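Local coordinates for DNA repair protein XRCC1 (Homo sapiens, PDB 3LQC) that serves as a scaffold in DNA single-strand break repair, assembling repair protein complexes and binding poly-ADP-ribose chains to limit PARP1 activity, at residues A[63-68]-A[130-135]; A[4-9]-A[40-45]. All blocks are in the same frame, centred on the assembly; numbering follows the deposited sequence. Where two conformers were deposited one is given.

Overall arrangement
Both contacts lie in the N-terminal domain of XRCC1, in one mixed five-stranded sheet. From the N terminus, the chain enters strand 7-12, an outermost strand within this chain. It passes through helices 17-25 and 28-36 and returns as strand 42-49, where contact 2 closes the loop in parallel. Contact 1 opens afterwards, at 63-68, and closes about sixty residues later on strand 125-133, antiparallel. The two loops follow in series and neither nests nor crosses. Strands 42-49 and 125-133 are neighbours, so the contacts join side by side, with centres about 11 Å apart. Cys132 N lies 2.8 Å from Ile43 O, a probable hydrogen bond.

Contact 1 of 2, residues A[63-68]-A[130-135]; sequences DGSAFV and IVCSQP
Ser133 O is gripped by two backbone N-H groups of the facing segment. Ala66 N donates to Ser133 O at 2.8 Å on a bent path (134°). Phe67 N lies 2.9 Å from the same Ser133 O, in the carbonyl plane. In return, Ser133 N donates to Phe67 O. Two residues thus face one, which makes a classic beta bulge where strand 67-73 begins against the end of antiparallel strand 125-133. Beyond the bulge, Val68 pairs with Cys132, and Val68 CG1 lies beside Ile130 CG2 at 3.9 Å, the two side chains pointing the same way. On the face that carries Phe67 and Ser133, Ser133 CB meets the edge of the Phe67 ring at CD2, 3.7 Å away. Ala66 CB lies over the centre of one ring face. In the conformer given, of two deposited, Gln134 CG is anti to the backbone N (chi1 -178°) and the chain bends at chi2, which brings the amide to Gly64. There Gln134 NE2 donates to Gly64 O at 3.0 Å, and that oxygen lies in the amide plane. The same NE2 bonds Ser99 OG, and Gln134 OE1 accepts from Tyr136 N. Ser65 OG packs on Cys132 CB and is hydrogen-bonded to Gly143 O.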
loop_
_atom_site.group_PDB
_atom_site.type_symbol
_atom_site.label_atom_id
_atom_site.label_comp_id
_atom_site.label_asym_id
_atom_site.label_seq_id
_atom_site.Cartn_x
_atom_site.Cartn_y
_atom_site.Cartn_z
ATOM N N ASP A 63 10.073 11.421 15.290
ATOM C CA ASP A 63 9.748 11.530 16.703
ATOM C C ASP A 63 8.259 11.291 16.894
ATOM O O ASP A 63 7.526 12.184 17.326
ATOM C CB ASP A 63 10.140 12.889 17.274
ATOM C CG ASP A 63 9.820 13.010 18.755
ATOM O OD1 ASP A 63 9.919 11.991 19.471
ATOM O OD2 ASP A 63 9.473 14.125 19.205
ATOM N N GLY A 64 7.821 10.087 16.541
ATOM C CA GLY A 64 6.468 9.643 16.820
ATOM C C GLY A 64 5.472 9.864 15.699
ATOM O O GLY A 64 4.276 9.668 15.894
ATOM N N SER A 65 5.955 10.285 14.535
ATOM C CA SER A 65 5.091 10.473 13.374
ATOM C C SER A 65 4.845 9.133 12.696
ATOM O O SER A 65 5.727 8.278 12.677
ATOM C CB SER A 65 5.739 11.421 12.362
ATOM O OG SER A 65 5.832 12.735 12.861
ATOM N N ALA A 66 3.658 8.954 12.121
ATOM C CA ALA A 66 3.383 7.769 11.320
ATOM C C ALA A 66 3.905 7.959 9.903
ATOM O O ALA A 66 4.482 7.040 9.319
ATOM C CB ALA A 66 1.899 7.463 11.302
ATOM N N PHE A 67 3.694 9.154 9.356
ATOM C CA PHE A 67 4.134 9.471 8.000
ATOM C C PHE A 67 4.850 10.803 7.988
ATOM O O PHE A 67 4.542 11.674 8.786
ATOM C CB PHE A 67 2.951 9.549 7.032
ATOM C CG PHE A 67 1.936 8.471 7.222
ATOM C CD1 PHE A 67 2.292 7.140 7.113
ATOM C CD2 PHE A 67 0.612 8.793 7.504
ATOM C CE1 PHE A 67 1.359 6.145 7.288
ATOM C CE2 PHE A 67 -0.339 7.794 7.688
ATOM C CZ PHE A 67 0.035 6.469 7.575
ATOM N N VAL A 68 5.804 10.958 7.078
ATOM C CA VAL A 68 6.456 12.244 6.869
ATOM C C VAL A 68 6.544 12.522 5.378
ATOM O O VAL A 68 6.824 11.621 4.589
ATOM C CB VAL A 68 7.868 12.289 7.472
ATOM C CG1 VAL A 68 8.443 13.680 7.331
ATOM C CG2 VAL A 68 7.846 11.878 8.928
ATOM N N ILE A 130 7.749 20.424 5.685
ATOM C CA ILE A 130 7.828 19.063 6.207
ATOM C C ILE A 130 6.513 18.718 6.911
ATOM O O ILE A 130 6.134 19.375 7.880
ATOM C CB ILE A 130 9.006 18.895 7.182
ATOM C CG1 ILE A 130 10.334 19.187 6.481
ATOM C CG2 ILE A 130 9.022 17.504 7.759
ATOM C CD1 ILE A 130 10.734 20.647 6.497
ATOM N N VAL A 131 5.811 17.704 6.416
ATOM C CA VAL A 131 4.510 17.347 6.975
ATOM C C VAL A 131 4.575 16.051 7.764
ATOM O O VAL A 131 4.972 15.019 7.239
ATOM C CB VAL A 131 3.432 17.228 5.879
ATOM C CG1 VAL A 131 2.046 17.103 6.510
ATOM C CG2 VAL A 131 3.485 18.429 4.954
ATOM N N CYS A 132 4.184 16.114 9.031
ATOM C CA CYS A 132 4.169 14.938 9.892
ATOM C C CYS A 132 2.737 14.508 10.160
ATOM O O CYS A 132 1.922 15.282 10.657
ATOM C CB CYS A 132 4.878 15.237 11.211
ATOM S SG CYS A 132 6.619 15.656 11.061
ATOM N N SER A 133 2.417 13.270 9.828
ATOM C CA SER A 133 1.064 12.775 10.039
ATOM C C SER A 133 1.063 11.659 11.059
ATOM O O SER A 133 1.890 10.748 10.998
ATOM C CB SER A 133 0.457 12.289 8.731
ATOM O OG SER A 133 0.173 13.375 7.876
ATOM N N GLN A 134 0.133 11.736 12.002
ATOM C CA GLN A 134 0.023 10.722 13.041
ATOM C C GLN A 134 -1.421 10.617 13.513
ATOM O O GLN A 134 -1.759 11.086 14.599
ATOM C CB GLN A 134 0.958 11.043 14.209
ATOM C CG GLN A 134 0.944 10.012 15.341
ATOM C CD GLN A 134 0.884 8.580 14.839
ATOM O OE1 GLN A 134 -0.181 8.085 14.476
ATOM N NE2 GLN A 134 2.027 7.906 14.828
ATOM N N PRO A 135 -2.272 9.988 12.685
ATOM C CA PRO A 135 -3.716 9.852 12.888
ATOM C C PRO A 135 -4.038 8.857 13.984
ATOM O O PRO A 135 -5.178 8.821 14.438
ATOM C CB PRO A 135 -4.219 9.271 11.559
ATOM C CG PRO A 135 -3.056 9.185 10.665
ATOM C CD PRO A 135 -1.823 9.259 11.491
#

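Contact 2 of 2, residues A[4-9]-A[40-45]; sequences IRLRHV and EKTISV. With CO3 (carbonate ion), chain D.
Glu40 meets Arg5 in a salt bridge just ahead of a parallel strand pair, 7-9 with 42-45, joined by a beta-alpha-beta crossover with helices 17-25 and 28-36 between the strands. Glu40 OE2 takes Arg5 NH2 at 2.8 Å, from above the carboxylate plane. The guanidinium and carboxylate planes stand 85° apart, and the second bond, Arg5 NH1 to Glu40 OE1, is weak. With an alanine here, the Arg5 guanidinium would probably lose this short bond, keep a long, weak ion pair of NE with Glu3, and be freer to turn. Next in line, Thr42 O is packed by Leu6 CD1 in one of two deposited conformers. Ile43 turns its side chain to Tyr30 and Trp33 of helix 28-36. Ser44 takes its place in the parallel ladder through both backbone groups: Ser44 N donates to Leu6 O, and Ser44 O accepts from His8 N, each at 2.8 Å. Its side chain shares a face of the sheet with Arg7. A carbonate, probably from the crystallisation liquor, sits beside both, and Lys129 also binds it. Arg7 NH2 holds carbonate O2 and forms a salt bridge to Glu81. The Arg7 chain bends at chi3 (-46°), presenting the guanidinium edge to the carbonate. Carbonate O1 takes two bonds, from Ser44 OG at 2.6 Å and from Arg7 NE at 2.9 Å, the latter almost straight at 177°. Val45 lies on the other face with His8, and Val45 CG1 approaches His8 CB at 4.0 Å.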
loop_
_atom_site.group_PDB
_atom_site.type_symbol
_atom_site.label_atom_id
_atom_site.label_comp_id
_atom_site.label_asym_id
_atom_site.label_seq_id
_atom_site.Cartn_x
_atom_site.Cartn_y
_atom_site.Cartn_z
ATOM N N ILE A 4 -3.116 26.396 7.394
ATOM C CA ILE A 4 -2.305 27.379 8.114
ATOM C C ILE A 4 -2.221 27.142 9.633
ATOM O O ILE A 4 -1.169 27.353 10.242
ATOM C CB ILE A 4 -2.754 28.824 7.803
ATOM C CG1 ILE A 4 -1.793 29.831 8.433
ATOM C CG2 ILE A 4 -4.160 29.062 8.289
ATOM C CD1 ILE A 4 -0.339 29.560 8.132
ATOM N N ARG A 5 -3.319 26.692 10.232
ATOM C CA ARG A 5 -3.375 26.511 11.681
ATOM C C ARG A 5 -2.594 25.279 12.143
ATOM O O ARG A 5 -2.351 25.107 13.333
ATOM C CB ARG A 5 -4.823 26.429 12.158
ATOM C CG ARG A 5 -5.533 25.180 11.711
ATOM C CD ARG A 5 -6.856 24.995 12.434
ATOM N NE ARG A 5 -7.308 23.618 12.288
ATOM C CZ ARG A 5 -7.201 22.688 13.232
ATOM N NH1 ARG A 5 -6.675 22.986 14.418
ATOM N NH2 ARG A 5 -7.627 21.456 12.988
ATOM N N LEU A 6 -2.201 24.435 11.190
ATOM C CA LEU A 6 -1.401 23.251 11.486
ATOM C C LEU A 6 0.026 23.420 10.991
ATOM O O LEU A 6 0.815 22.481 10.995
ATOM C CB LEU A 6 -2.034 22.015 10.848
ATOM C CG LEU A 6 -3.398 21.724 11.466
ATOM C CD1 LEU A 6 -4.044 20.501 10.856
ATOM C CD2 LEU A 6 -3.207 21.575 12.977
ATOM N N ARG A 7 0.355 24.634 10.578
ATOM C CA ARG A 7 1.632 24.904 9.947
ATOM C C ARG A 7 2.441 25.909 10.755
ATOM O O ARG A 7 1.977 27.006 11.028
ATOM C CB ARG A 7 1.376 25.437 8.545
ATOM C CG ARG A 7 2.601 25.834 7.782
ATOM C CD ARG A 7 2.181 26.537 6.500
ATOM N NE ARG A 7 1.112 25.819 5.816
ATOM C CZ ARG A 7 0.093 26.411 5.205
ATOM N NH1 ARG A 7 -0.006 27.735 5.202
ATOM N NH2 ARG A 7 -0.841 25.679 4.613
ATOM N N HIS A 8 3.650 25.524 11.141
ATOM C CA HIS A 8 4.576 26.435 11.796
ATOM C C HIS A 8 5.584 26.968 10.785
ATOM O O HIS A 8 6.470 26.240 10.335
ATOM C CB HIS A 8 5.304 25.726 12.936
ATOM C CG HIS A 8 5.941 26.657 13.920
ATOM N ND1 HIS A 8 7.297 26.672 14.160
ATOM C CD2 HIS A 8 5.405 27.598 14.732
ATOM C CE1 HIS A 8 7.570 27.582 15.078
ATOM N NE2 HIS A 8 6.441 28.158 15.442
ATOM N N VAL A 9 5.433 28.239 10.430
ATOM C CA VAL A 9 6.299 28.887 9.455
ATOM C C VAL A 9 7.446 29.618 10.155
ATOM O O VAL A 9 7.230 30.338 11.132
ATOM C CB VAL A 9 5.490 29.879 8.587
ATOM C CG1 VAL A 9 6.330 30.418 7.441
ATOM C CG2 VAL A 9 4.238 29.194 8.043
ATOM N N GLU A 40 -3.871 16.927 17.444
ATOM C CA GLU A 40 -3.992 17.115 16.010
ATOM C C GLU A 40 -3.365 15.966 15.217
ATOM O O GLU A 40 -2.273 15.504 15.539
ATOM C CB GLU A 40 -3.336 18.433 15.622
ATOM C CG GLU A 40 -4.117 19.193 14.596
ATOM C CD GLU A 40 -5.430 19.715 15.138
ATOM O OE1 GLU A 40 -5.424 20.387 16.189
ATOM O OE2 GLU A 40 -6.466 19.457 14.502
ATOM N N LYS A 41 -4.066 15.518 14.176
ATOM C CA LYS A 41 -3.658 14.364 13.365
ATOM C C LYS A 41 -2.473 14.655 12.446
ATOM O O LYS A 41 -1.757 13.737 12.030
ATOM C CB LYS A 41 -4.829 13.877 12.508
ATOM C CG LYS A 41 -5.919 13.164 13.291
ATOM C CD LYS A 41 -7.199 13.052 12.477
ATOM C CE LYS A 41 -8.307 12.404 13.299
ATOM N NZ LYS A 41 -9.643 12.523 12.642
ATOM N N THR A 42 -2.270 15.922 12.110
ATOM C CA THR A 42 -1.144 16.285 11.264
ATOM C C THR A 42 -0.649 17.693 11.554
ATOM O O THR A 42 -1.437 18.582 11.864
ATOM C CB THR A 42 -1.489 16.143 9.762
ATOM O OG1 THR A 42 -0.541 16.883 8.992
ATOM C CG2 THR A 42 -2.865 16.687 9.468
ATOM N N ILE A 43 0.663 17.888 11.464
ATOM C CA ILE A 43 1.249 19.217 11.587
ATOM C C ILE A 43 2.351 19.359 10.557
ATOM O O ILE A 43 2.927 18.368 10.127
ATOM C CB ILE A 43 1.878 19.451 12.977
ATOM C CG1 ILE A 43 2.959 18.404 13.239
ATOM C CG2 ILE A 43 0.819 19.429 14.073
ATOM C CD1 ILE A 43 4.049 18.886 14.124
ATOM N N SER A 44 2.652 20.591 10.164
ATOM C CA SER A 44 3.808 20.846 9.316
ATOM C C SER A 44 4.634 22.002 9.852
ATOM O O SER A 44 4.138 22.839 10.603
ATOM C CB SER A 44 3.358 21.190 7.910
ATOM O OG SER A 44 2.538 22.340 7.948
ATOM N N VAL A 45 5.905 22.034 9.475
ATOM C CA VAL A 45 6.705 23.235 9.629
ATOM C C VAL A 45 7.120 23.683 8.238
ATOM O O VAL A 45 7.326 22.860 7.346
ATOM C CB VAL A 45 7.974 23.005 10.486
ATOM C CG1 VAL A 45 7.611 22.638 11.914
ATOM C CG2 VAL A 45 8.837 21.942 9.869
HETATM C C CO3 D . 0.093 22.457 5.104
HETATM O O1 CO3 D . 1.118 22.873 5.787
HETATM O O2 CO3 D . -0.259 23.096 4.025
#